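Local coordinates for protein putative ABC transporter subunit, substrate-binding component (Rhodopseudomonas palustris, PDB 4EVQ) that binds 4-hydroxybenzoate between its two lobes and probably delivers such benzoate derivatives to an ABC transporter for uptake, at residues 157-162 and 191-196; 165-170 and 238-243; 210-215 and 220-225. All blocks are in the same frame, centred on the assembly; numbering follows the deposited sequence. Where two conformers were deposited one is given.

The three contacts lie in one lobe of a periplasmic-binding-protein fold and all reach the same p-hydroxybenzoic acid. Contact 1 supplies Tyr161 to the carboxylate end of the ligand, contact 2 lays Phe240 and Met167 against its ring, and contact 3 brings Ser215 to its phenol oxygen. Centres of contacts 1 and 3 are about 9 Å apart, joined by a probable hydrogen bond of 2.7 Å from Thr158 OG1 to Phe213 O across neighbouring strands. Contacts 2 and 3 are about 10 Å apart, and Met167 CE lies 3.5 Å from Phe213 CE1. Contact 3 is nested in the chain between the segments of contact 2.

Contact 1 of 3, residues 157-162 and 191-196; sequences VTWKYA and PDVEFQ. With PHB (p-hydroxybenzoic acid), chain H.
Trp159 meets residues 191-193 because its CG stands anti to the carbonyl carbon (chi1 -81°), which turns the indole toward the 191-193 loop. There Trp159 NE1 donates to Asp192 O at 2.9 Å. The bond is nearly straight, with an N-H...O angle of 170°, and the acceptor lies in the indole plane, so the bond fixes the rotation of the indole, with its N-H edge on Asp192 O. From the carbonyl's side the approach is bent, the C=O...N angle being 141°. Pro191, which follows a cis peptide bond, lays its CA over one face of the same ring near the rim, while Val193 CG1 comes to the edge, 4.4 Å from Trp159 CZ2. The loop is shaped locally by an Asx turn, in which Glu194 N donates to Asp192 OD2 at 3.1 Å from above the carboxylate plane.

Two residues past Trp159, at the N-cap position of the next helix, Tyr161 serves the ligand pocket. Tyr161 OH donates to PHB O1' at 2.6 Å and is also bonded to Tyr29 OH; His91 stacks on the tyrosine ring.

Strand 153-159 lies between strands 181-188 and 209-213, and Trp159 meets Phe214 and Phe190 edge-to-face. The 191-196 loop leads from strand 181-188 into helix 196-205, with Val193 O bonded to Lys221 NZ of helix 217-228.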
loop_
_atom_site.group_PDB
_atom_site.type_symbol
_atom_site.label_atom_id
_atom_site.label_comp_id
_atom_site.label_asym_id
_atom_site.label_seq_id
_atom_site.Cartn_x
_atom_site.Cartn_y
_atom_site.Cartn_z
ATOM N N VAL A 157 -7.008 -7.853 -15.144
ATOM C CA VAL A 157 -7.312 -6.531 -15.654
ATOM C C VAL A 157 -6.761 -5.492 -14.662
ATOM O O VAL A 157 -7.000 -5.584 -13.446
ATOM C CB VAL A 157 -8.819 -6.377 -15.932
ATOM C CG1 VAL A 157 -9.637 -6.606 -14.723
ATOM C CG2 VAL A 157 -9.112 -5.043 -16.566
ATOM N N THR A 158 -6.081 -4.499 -15.193
ATOM C CA THR A 158 -5.468 -3.485 -14.334
ATOM C C THR A 158 -5.101 -2.285 -15.174
ATOM O O THR A 158 -5.313 -2.267 -16.382
ATOM C CB THR A 158 -4.248 -4.027 -13.546
ATOM O OG1 THR A 158 -3.868 -3.072 -12.551
ATOM C CG2 THR A 158 -3.077 -4.277 -14.446
ATOM N N TRP A 159 -4.549 -1.278 -14.513
ATOM C CA TRP A 159 -4.021 -0.102 -15.170
ATOM C C TRP A 159 -2.605 -0.349 -15.699
ATOM O O TRP A 159 -1.811 -1.086 -15.086
ATOM C CB TRP A 159 -3.996 1.088 -14.197
ATOM C CG TRP A 159 -5.306 1.789 -14.029
ATOM C CD1 TRP A 159 -6.162 2.160 -15.027
ATOM C CD2 TRP A 159 -5.894 2.239 -12.811
ATOM N NE1 TRP A 159 -7.210 2.843 -14.509
ATOM C CE2 TRP A 159 -7.080 2.923 -13.148
ATOM C CE3 TRP A 159 -5.507 2.190 -11.476
ATOM C CZ2 TRP A 159 -7.905 3.519 -12.189
ATOM C CZ3 TRP A 159 -6.288 2.786 -10.548
ATOM C CH2 TRP A 159 -7.493 3.422 -10.893
ATOM N N LYS A 160 -2.303 0.297 -16.824
ATOM C CA LYS A 160 -1.036 0.159 -17.505
ATOM C C LYS A 160 0.022 1.102 -16.880
ATOM O O LYS A 160 0.368 2.152 -17.406
ATOM C CB LYS A 160 -1.192 0.399 -18.993
ATOM C CG LYS A 160 0.057 -0.014 -19.798
ATOM C CD LYS A 160 -0.110 -0.029 -21.294
ATOM C CE LYS A 160 1.241 -0.334 -21.935
ATOM N NZ LYS A 160 2.245 0.754 -21.758
ATOM N N TYR A 161 0.515 0.706 -15.721
ATOM C CA TYR A 161 1.657 1.362 -15.124
ATOM C C TYR A 161 2.321 0.339 -14.204
ATOM O O TYR A 161 1.787 -0.743 -13.992
ATOM C CB TYR A 161 1.313 2.693 -14.432
ATOM C CG TYR A 161 0.787 2.598 -13.007
ATOM C CD1 TYR A 161 -0.513 2.251 -12.779
ATOM C CD2 TYR A 161 1.574 2.921 -11.898
ATOM C CE1 TYR A 161 -1.032 2.213 -11.494
ATOM C CE2 TYR A 161 1.071 2.877 -10.637
ATOM C CZ TYR A 161 -0.232 2.528 -10.421
ATOM O OH TYR A 161 -0.753 2.501 -9.162
ATOM N N ALA A 162 3.432 0.732 -13.584
ATOM C CA ALA A 162 4.289 -0.215 -12.859
ATOM C C ALA A 162 3.563 -1.052 -11.838
ATOM O O ALA A 162 3.833 -2.227 -11.714
ATOM C CB ALA A 162 5.484 0.506 -12.219
ATOM N N PRO A 191 -5.347 7.027 -15.528
ATOM C CA PRO A 191 -6.331 6.407 -14.644
ATOM C C PRO A 191 -7.720 6.335 -15.295
ATOM O O PRO A 191 -8.705 6.733 -14.685
ATOM C CB PRO A 191 -6.356 7.371 -13.504
ATOM C CG PRO A 191 -6.216 8.712 -14.176
ATOM C CD PRO A 191 -5.330 8.498 -15.369
ATOM N N ASP A 192 -7.796 5.814 -16.512
ATOM C CA ASP A 192 -9.089 5.713 -17.188
ATOM C C ASP A 192 -10.014 4.758 -16.446
ATOM O O ASP A 192 -9.565 3.757 -15.851
ATOM C CB ASP A 192 -8.849 5.289 -18.639
ATOM C CG ASP A 192 -10.040 5.549 -19.540
ATOM O OD1 ASP A 192 -10.216 6.684 -19.958
ATOM O OD2 ASP A 192 -10.789 4.636 -19.847
ATOM N N VAL A 193 -11.309 5.023 -16.517
ATOM C CA VAL A 193 -12.310 4.203 -15.864
ATOM C C VAL A 193 -13.421 3.754 -16.819
ATOM O O VAL A 193 -14.531 3.441 -16.404
ATOM C CB VAL A 193 -12.876 4.862 -14.642
ATOM C CG1 VAL A 193 -11.778 5.140 -13.632
ATOM C CG2 VAL A 193 -13.549 6.211 -14.972
ATOM N N GLU A 194 -13.073 3.639 -18.082
ATOM C CA GLU A 194 -14.004 3.039 -19.058
ATOM C C GLU A 194 -13.695 1.569 -19.116
ATOM O O GLU A 194 -12.685 1.156 -19.689
ATOM C CB GLU A 194 -13.856 3.669 -20.439
ATOM C CG GLU A 194 -14.300 5.084 -20.508
ATOM C CD GLU A 194 -15.759 5.242 -20.110
ATOM O OE1 GLU A 194 -16.584 4.364 -20.410
ATOM O OE2 GLU A 194 -16.056 6.270 -19.466
ATOM N N PHE A 195 -14.561 0.794 -18.478
ATOM C CA PHE A 195 -14.311 -0.608 -18.280
ATOM C C PHE A 195 -15.191 -1.560 -19.079
ATOM O O PHE A 195 -14.964 -2.784 -19.081
ATOM C CB PHE A 195 -14.517 -0.944 -16.801
ATOM C CG PHE A 195 -13.588 -0.213 -15.844
ATOM C CD1 PHE A 195 -12.222 -0.280 -15.975
ATOM C CD2 PHE A 195 -14.101 0.522 -14.812
ATOM C CE1 PHE A 195 -11.370 0.356 -15.049
ATOM C CE2 PHE A 195 -13.272 1.164 -13.889
ATOM C CZ PHE A 195 -11.918 1.059 -14.017
ATOM N N GLN A 196 -16.229 -1.047 -19.724
ATOM C CA GLN A 196 -17.208 -1.964 -20.325
ATOM C C GLN A 196 -16.611 -2.859 -21.400
ATOM O O GLN A 196 -16.948 -4.032 -21.479
ATOM C CB GLN A 196 -18.398 -1.180 -20.873
ATOM C CG GLN A 196 -19.319 -0.628 -19.802
ATOM C CD GLN A 196 -20.565 -0.022 -20.398
ATOM O OE1 GLN A 196 -20.850 -0.220 -21.588
ATOM N NE2 GLN A 196 -21.326 0.712 -19.584
HETATM C "C1'" PHB H . 1.143 1.824 -6.407
HETATM O "O1'" PHB H . 1.207 2.546 -7.429
HETATM O "O2'" PHB H . 2.183 1.249 -5.896
HETATM C C1 PHB H . -0.131 1.583 -5.698
HETATM C C2 PHB H . -1.166 2.510 -5.820
HETATM C C3 PHB H . -2.370 2.281 -5.173
HETATM C C4 PHB H . -2.537 1.151 -4.442
HETATM C C5 PHB H . -1.518 0.229 -4.286
HETATM C C6 PHB H . -0.338 0.462 -4.928
HETATM O O4 PHB H . -3.701 0.909 -3.809
#

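Contact 2 of 3, residues 165-170 and 238-243; sequences EEMVSG and PGFLTD. With PHB (p-hydroxybenzoic acid), chain H.
Met167 and Pro238 mark the closest backbone approach, their CA atoms 8.2 Å apart, so segment 165-170 of helix 162-177 and the turn at 238-243 meet through side chains, with no hydrogen bond between them. Met167, modelled as selenomethionine, spans the gap. Met167 SE lies 3.8 Å from Pro238 CG and also 3.8 Å from Phe240 CE2. The selenium is 4.9 Å from the Phe240 ring centroid and 73° off the ring normal, an oblique Met-aromatic contact. A bend at chi3 (-117°) then turns the terminal methyl toward the ligand, where Met167 CE reaches PHB C6 at 3.7 Å.

Phe240 also faces the ligand. PHB C5 sits 3.8 Å above the plane of its ring, over the centre, while Phe240 CB approaches the phenol oxygen, PHB O4, at 3.2 Å. The turn bearing this ring is a short 3-10 segment, and Gly239 O accepts from both Thr242 N and Asp243 N.

All three touching residues are buried, and Ile138 of helix 135-148 packs against each of them. The arrangement is an apolar wall of the ligand site of a periplasmic binding protein, built from a helix flank and a loop following a strand's C-terminal end, and here it lies against an aromatic ring.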
loop_
_atom_site.group_PDB
_atom_site.type_symbol
_atom_site.label_atom_id
_atom_site.label_comp_id
_atom_site.label_asym_id
_atom_site.label_seq_id
_atom_site.Cartn_x
_atom_site.Cartn_y
_atom_site.Cartn_z
ATOM N N GLU A 165 1.389 -3.660 -13.477
ATOM C CA GLU A 165 2.216 -4.637 -14.173
ATOM C C GLU A 165 2.860 -5.569 -13.161
ATOM O O GLU A 165 2.889 -6.795 -13.346
ATOM C CB GLU A 165 3.257 -3.914 -15.030
ATOM C CG GLU A 165 2.699 -3.079 -16.170
ATOM C CD GLU A 165 3.617 -1.913 -16.660
ATOM O OE1 GLU A 165 3.123 -1.120 -17.522
ATOM O OE2 GLU A 165 4.779 -1.770 -16.190
ATOM N N GLU A 166 3.362 -5.026 -12.057
ATOM C CA GLU A 166 4.069 -5.870 -11.101
ATOM C C GLU A 166 3.159 -6.758 -10.281
ATOM O O GLU A 166 3.536 -7.865 -9.909
ATOM C CB GLU A 166 4.898 -4.989 -10.169
ATOM C CG GLU A 166 6.135 -4.396 -10.849
ATOM C CD GLU A 166 6.945 -3.423 -9.992
ATOM O OE1 GLU A 166 6.624 -3.234 -8.810
ATOM O OE2 GLU A 166 7.945 -2.896 -10.505
HETATM N N MSE A 167 1.997 -6.244 -9.888
HETATM C CA MSE A 167 1.052 -7.076 -9.175
HETATM C C MSE A 167 0.472 -8.170 -10.067
HETATM O O MSE A 167 0.213 -9.282 -9.587
HETATM C CB MSE A 167 -0.053 -6.244 -8.563
HETATM C CG MSE A 167 0.386 -5.463 -7.351
HETATM SE SE MSE A 167 -1.041 -4.656 -6.357
HETATM C CE MSE A 167 -0.578 -2.855 -6.597
ATOM N N VAL A 168 0.281 -7.901 -11.353
ATOM C CA VAL A 168 -0.156 -8.958 -12.271
ATOM C C VAL A 168 0.975 -9.946 -12.457
ATOM O O VAL A 168 0.755 -11.163 -12.503
ATOM C CB VAL A 168 -0.647 -8.349 -13.603
ATOM C CG1 VAL A 168 -0.679 -9.390 -14.709
ATOM C CG2 VAL A 168 -2.015 -7.721 -13.455
ATOM N N SER A 169 2.205 -9.479 -12.571
ATOM C CA SER A 169 3.348 -10.395 -12.752
ATOM C C SER A 169 3.486 -11.370 -11.587
ATOM O O SER A 169 3.650 -12.558 -11.791
ATOM C CB SER A 169 4.610 -9.584 -12.951
ATOM O OG SER A 169 5.734 -10.417 -13.131
ATOM N N GLY A 170 3.353 -10.882 -10.361
ATOM C CA GLY A 170 3.431 -11.758 -9.199
ATOM C C GLY A 170 2.304 -12.762 -9.173
ATOM O O GLY A 170 2.499 -13.948 -8.896
ATOM N N PRO A 238 -5.789 -8.072 -5.184
ATOM C CA PRO A 238 -5.199 -7.546 -3.953
ATOM C C PRO A 238 -6.196 -6.630 -3.271
ATOM O O PRO A 238 -7.040 -6.046 -3.909
ATOM C CB PRO A 238 -3.976 -6.783 -4.465
ATOM C CG PRO A 238 -4.436 -6.255 -5.835
ATOM C CD PRO A 238 -5.291 -7.393 -6.390
ATOM N N GLY A 239 -6.109 -6.471 -1.964
ATOM C CA GLY A 239 -7.133 -5.777 -1.228
ATOM C C GLY A 239 -7.321 -4.305 -1.474
ATOM O O GLY A 239 -8.319 -3.751 -1.025
ATOM N N PHE A 240 -6.394 -3.706 -2.195
ATOM C CA PHE A 240 -6.575 -2.337 -2.660
ATOM C C PHE A 240 -7.838 -2.194 -3.497
ATOM O O PHE A 240 -8.382 -1.098 -3.619
ATOM C CB PHE A 240 -5.355 -1.858 -3.455
ATOM C CG PHE A 240 -4.062 -2.269 -2.847
ATOM C CD1 PHE A 240 -3.695 -1.773 -1.616
ATOM C CD2 PHE A 240 -3.265 -3.222 -3.457
ATOM C CE1 PHE A 240 -2.535 -2.210 -1.019
ATOM C CE2 PHE A 240 -2.103 -3.680 -2.820
ATOM C CZ PHE A 240 -1.757 -3.180 -1.616
ATOM N N LEU A 241 -8.282 -3.292 -4.114
ATOM C CA LEU A 241 -9.464 -3.272 -4.992
ATOM C C LEU A 241 -10.699 -2.893 -4.195
ATOM O O LEU A 241 -11.599 -2.302 -4.759
ATOM C CB LEU A 241 -9.622 -4.669 -5.578
ATOM C CG LEU A 241 -10.803 -4.868 -6.519
ATOM C CD1 LEU A 241 -10.687 -3.987 -7.748
ATOM C CD2 LEU A 241 -10.919 -6.350 -6.910
ATOM N N THR A 242 -10.778 -3.228 -2.902
ATOM C CA THR A 242 -11.948 -2.932 -2.099
ATOM C C THR A 242 -11.739 -1.939 -0.969
ATOM O O THR A 242 -12.708 -1.354 -0.474
ATOM C CB THR A 242 -12.583 -4.232 -1.549
ATOM O OG1 THR A 242 -11.641 -4.933 -0.704
ATOM C CG2 THR A 242 -12.973 -5.162 -2.668
ATOM N N ASP A 243 -10.484 -1.756 -0.523
ATOM C CA ASP A 243 -10.295 -0.910 0.641
ATOM C C ASP A 243 -10.668 0.553 0.386
ATOM O O ASP A 243 -10.222 1.159 -0.569
ATOM C CB ASP A 243 -8.859 -1.006 1.170
ATOM C CG ASP A 243 -8.738 -1.956 2.354
ATOM O OD1 ASP A 243 -9.256 -3.093 2.270
ATOM O OD2 ASP A 243 -8.112 -1.572 3.391
HETATM C "C1'" PHB H . 1.143 1.824 -6.407
HETATM O "O1'" PHB H . 1.207 2.546 -7.429
HETATM O "O2'" PHB H . 2.183 1.249 -5.896
HETATM C C1 PHB H . -0.131 1.583 -5.698
HETATM C C2 PHB H . -1.166 2.510 -5.820
HETATM C C3 PHB H . -2.370 2.281 -5.173
HETATM C C4 PHB H . -2.537 1.151 -4.442
HETATM C C5 PHB H . -1.518 0.229 -4.286
HETATM C C6 PHB H . -0.338 0.462 -4.928
HETATM O O4 PHB H . -3.701 0.909 -3.809
#

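Contact 3 of 3, residues 210-215 and 220-225; sequences VYAFFS and LKFIKD. With PHB (p-hydroxybenzoic acid), chain H; SO4 (sulfate ion), chain F.
Strand 209-213 and helix 217-228 open a beta-alpha-beta unit that strand 235-238 completes, and this contact packs the helix on Ala212 and Phe214. Phe222 is the helix's contribution: with CG anti to the backbone N (chi1 -176°), its ring extends toward the sheet. Phe214 CE2 comes over one face of that ring, offset to the rim, and lies 3.5 Å from Phe222 CD1. The ring planes are inclined by 31° with centroids 4.8 Å apart, so the pair is oblique. Beyond it, Ala212 CB touches Phe222 CE2 at 3.8 Å.

Alternation along the segment sends Phe213 the other way, to the pocket, where its CZ lies 3.7 Å from PHB C4, which sits at the ring's edge. Ser215 OG accepts a hydrogen bond of 2.7 Å from the ligand's phenol oxygen, PHB O4. On the helix, Lys221 NZ forms a salt bridge of 2.9 Å with Asp225 OD2, which accepts through its syn lone pair.

Phe195 meets both Phe214 and Phe222 edge-to-face. Val157 of neighbouring strand 153-159 touches Ala212 and Phe222, while Leu235 of strand 235-238, the neighbour on the other side of strand 209-213, packs on Ala212.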
loop_
_atom_site.group_PDB
_atom_site.type_symbol
_atom_site.label_atom_id
_atom_site.label_comp_id
_atom_site.label_asym_id
_atom_site.label_seq_id
_atom_site.Cartn_x
_atom_site.Cartn_y
_atom_site.Cartn_z
ATOM N N VAL A 210 -11.547 -13.612 -12.333
ATOM C CA VAL A 210 -10.893 -12.380 -12.756
ATOM C C VAL A 210 -10.049 -11.877 -11.590
ATOM O O VAL A 210 -10.508 -11.864 -10.443
ATOM C CB VAL A 210 -11.913 -11.325 -13.177
ATOM C CG1 VAL A 210 -11.228 -9.987 -13.437
ATOM C CG2 VAL A 210 -12.665 -11.780 -14.428
ATOM N N TYR A 211 -8.821 -11.501 -11.917
ATOM C CA TYR A 211 -7.910 -10.835 -10.984
ATOM C C TYR A 211 -7.773 -9.384 -11.423
ATOM O O TYR A 211 -7.341 -9.129 -12.538
ATOM C CB TYR A 211 -6.542 -11.504 -11.025
ATOM C CG TYR A 211 -5.426 -10.848 -10.229
ATOM C CD1 TYR A 211 -5.264 -11.124 -8.893
ATOM C CD2 TYR A 211 -4.504 -10.013 -10.829
ATOM C CE1 TYR A 211 -4.223 -10.564 -8.184
ATOM C CE2 TYR A 211 -3.458 -9.435 -10.122
ATOM C CZ TYR A 211 -3.317 -9.741 -8.823
ATOM O OH TYR A 211 -2.243 -9.221 -8.095
ATOM N N ALA A 212 -8.122 -8.444 -10.539
ATOM C CA ALA A 212 -8.085 -7.025 -10.875
ATOM C C ALA A 212 -7.323 -6.236 -9.829
ATOM O O ALA A 212 -7.496 -6.429 -8.632
ATOM C CB ALA A 212 -9.503 -6.467 -11.001
ATOM N N PHE A 213 -6.529 -5.310 -10.334
ATOM C CA PHE A 213 -5.948 -4.278 -9.480
ATOM C C PHE A 213 -6.418 -2.915 -9.958
ATOM O O PHE A 213 -6.065 -2.469 -11.077
ATOM C CB PHE A 213 -4.412 -4.282 -9.364
ATOM C CG PHE A 213 -3.871 -2.973 -8.760
ATOM C CD1 PHE A 213 -4.174 -2.637 -7.469
ATOM C CD2 PHE A 213 -3.162 -2.059 -9.525
ATOM C CE1 PHE A 213 -3.784 -1.418 -6.926
ATOM C CE2 PHE A 213 -2.785 -0.810 -8.979
ATOM C CZ PHE A 213 -3.107 -0.515 -7.680
ATOM N N PHE A 214 -7.214 -2.284 -9.109
ATOM C CA PHE A 214 -7.570 -0.851 -9.209
ATOM C C PHE A 214 -7.634 -0.395 -7.755
ATOM O O PHE A 214 -7.655 -1.208 -6.818
ATOM C CB PHE A 214 -8.930 -0.640 -9.889
ATOM C CG PHE A 214 -8.936 -1.061 -11.309
ATOM C CD1 PHE A 214 -8.331 -0.309 -12.275
ATOM C CD2 PHE A 214 -9.501 -2.271 -11.686
ATOM C CE1 PHE A 214 -8.234 -0.725 -13.566
ATOM C CE2 PHE A 214 -9.411 -2.702 -12.959
ATOM C CZ PHE A 214 -8.793 -1.955 -13.924
ATOM N N SER A 215 -7.643 0.914 -7.531
ATOM C CA SER A 215 -7.720 1.443 -6.189
ATOM C C SER A 215 -8.305 2.855 -6.254
ATOM O O SER A 215 -8.167 3.520 -7.264
ATOM C CB SER A 215 -6.282 1.426 -5.608
ATOM O OG SER A 215 -6.215 1.891 -4.308
ATOM N N LEU A 220 -13.976 1.640 -7.113
ATOM C CA LEU A 220 -15.423 1.688 -6.887
ATOM C C LEU A 220 -16.175 1.528 -8.200
ATOM O O LEU A 220 -17.132 0.737 -8.305
ATOM C CB LEU A 220 -15.790 2.995 -6.182
ATOM C CG LEU A 220 -17.298 3.222 -5.998
ATOM C CD1 LEU A 220 -17.961 2.101 -5.196
ATOM C CD2 LEU A 220 -17.512 4.576 -5.327
ATOM N N LYS A 221 -15.783 2.272 -9.209
ATOM C CA LYS A 221 -16.445 2.198 -10.487
ATOM C C LYS A 221 -16.283 0.843 -11.103
ATOM O O LYS A 221 -17.245 0.299 -11.659
ATOM C CB LYS A 221 -15.980 3.317 -11.410
ATOM C CG LYS A 221 -16.833 3.403 -12.696
ATOM C CD LYS A 221 -16.437 4.625 -13.467
ATOM C CE LYS A 221 -17.374 4.811 -14.673
ATOM N NZ LYS A 221 -17.226 3.680 -15.610
ATOM N N PHE A 222 -15.119 0.248 -11.004
ATOM C CA PHE A 222 -14.881 -1.083 -11.546
ATOM C C PHE A 222 -15.815 -2.069 -10.884
ATOM O O PHE A 222 -16.430 -2.913 -11.553
ATOM C CB PHE A 222 -13.419 -1.519 -11.382
ATOM C CG PHE A 222 -13.158 -2.834 -12.005
ATOM C CD1 PHE A 222 -12.923 -2.934 -13.359
ATOM C CD2 PHE A 222 -13.183 -3.985 -11.253
ATOM C CE1 PHE A 222 -12.750 -4.189 -13.978
ATOM C CE2 PHE A 222 -13.010 -5.224 -11.857
ATOM C CZ PHE A 222 -12.778 -5.322 -13.200
ATOM N N ILE A 223 -15.922 -2.039 -9.579
ATOM C CA ILE A 223 -16.779 -2.969 -8.841
ATOM C C ILE A 223 -18.220 -2.834 -9.302
ATOM O O ILE A 223 -18.894 -3.829 -9.545
ATOM C CB ILE A 223 -16.651 -2.711 -7.317
ATOM C CG1 ILE A 223 -15.278 -3.184 -6.831
ATOM C CG2 ILE A 223 -17.799 -3.347 -6.529
ATOM C CD1 ILE A 223 -14.975 -2.708 -5.466
ATOM N N LYS A 224 -18.700 -1.600 -9.410
ATOM C CA LYS A 224 -20.073 -1.330 -9.852
ATOM C C LYS A 224 -20.283 -1.852 -11.256
ATOM O O LYS A 224 -21.277 -2.576 -11.531
ATOM C CB LYS A 224 -20.342 0.174 -9.773
ATOM C CG LYS A 224 -20.450 0.652 -8.328
ATOM C CD LYS A 224 -20.957 2.084 -8.112
ATOM C CE LYS A 224 -21.385 2.224 -6.602
ATOM N NZ LYS A 224 -21.996 3.510 -6.120
ATOM N N ASP A 225 -19.367 -1.546 -12.150
ATOM C CA ASP A 225 -19.509 -1.930 -13.553
ATOM C C ASP A 225 -19.426 -3.451 -13.677
ATOM O O ASP A 225 -20.172 -4.078 -14.458
ATOM C CB ASP A 225 -18.482 -1.275 -14.450
ATOM C CG ASP A 225 -18.671 0.234 -14.588
ATOM O OD1 ASP A 225 -19.747 0.738 -14.207
ATOM O OD2 ASP A 225 -17.716 0.878 -15.093
HETATM C "C1'" PHB H . 1.143 1.824 -6.407
HETATM O "O1'" PHB H . 1.207 2.546 -7.429
HETATM O "O2'" PHB H . 2.183 1.249 -5.896
HETATM C C1 PHB H . -0.131 1.583 -5.698
HETATM C C2 PHB H . -1.166 2.510 -5.820
HETATM C C3 PHB H . -2.370 2.281 -5.173
HETATM C C4 PHB H . -2.537 1.151 -4.442
HETATM C C5 PHB H . -1.518 0.229 -4.286
HETATM C C6 PHB H . -0.338 0.462 -4.928
HETATM O O4 PHB H . -3.701 0.909 -3.809
HETATM S S SO4 F . -24.430 3.129 -9.670
HETATM O O1 SO4 F . -25.700 3.612 -10.209
HETATM O O2 SO4 F . -23.290 3.669 -10.404
HETATM O O3 SO4 F . -24.359 1.669 -9.794
HETATM O O4 SO4 F . -24.293 3.449 -8.243
#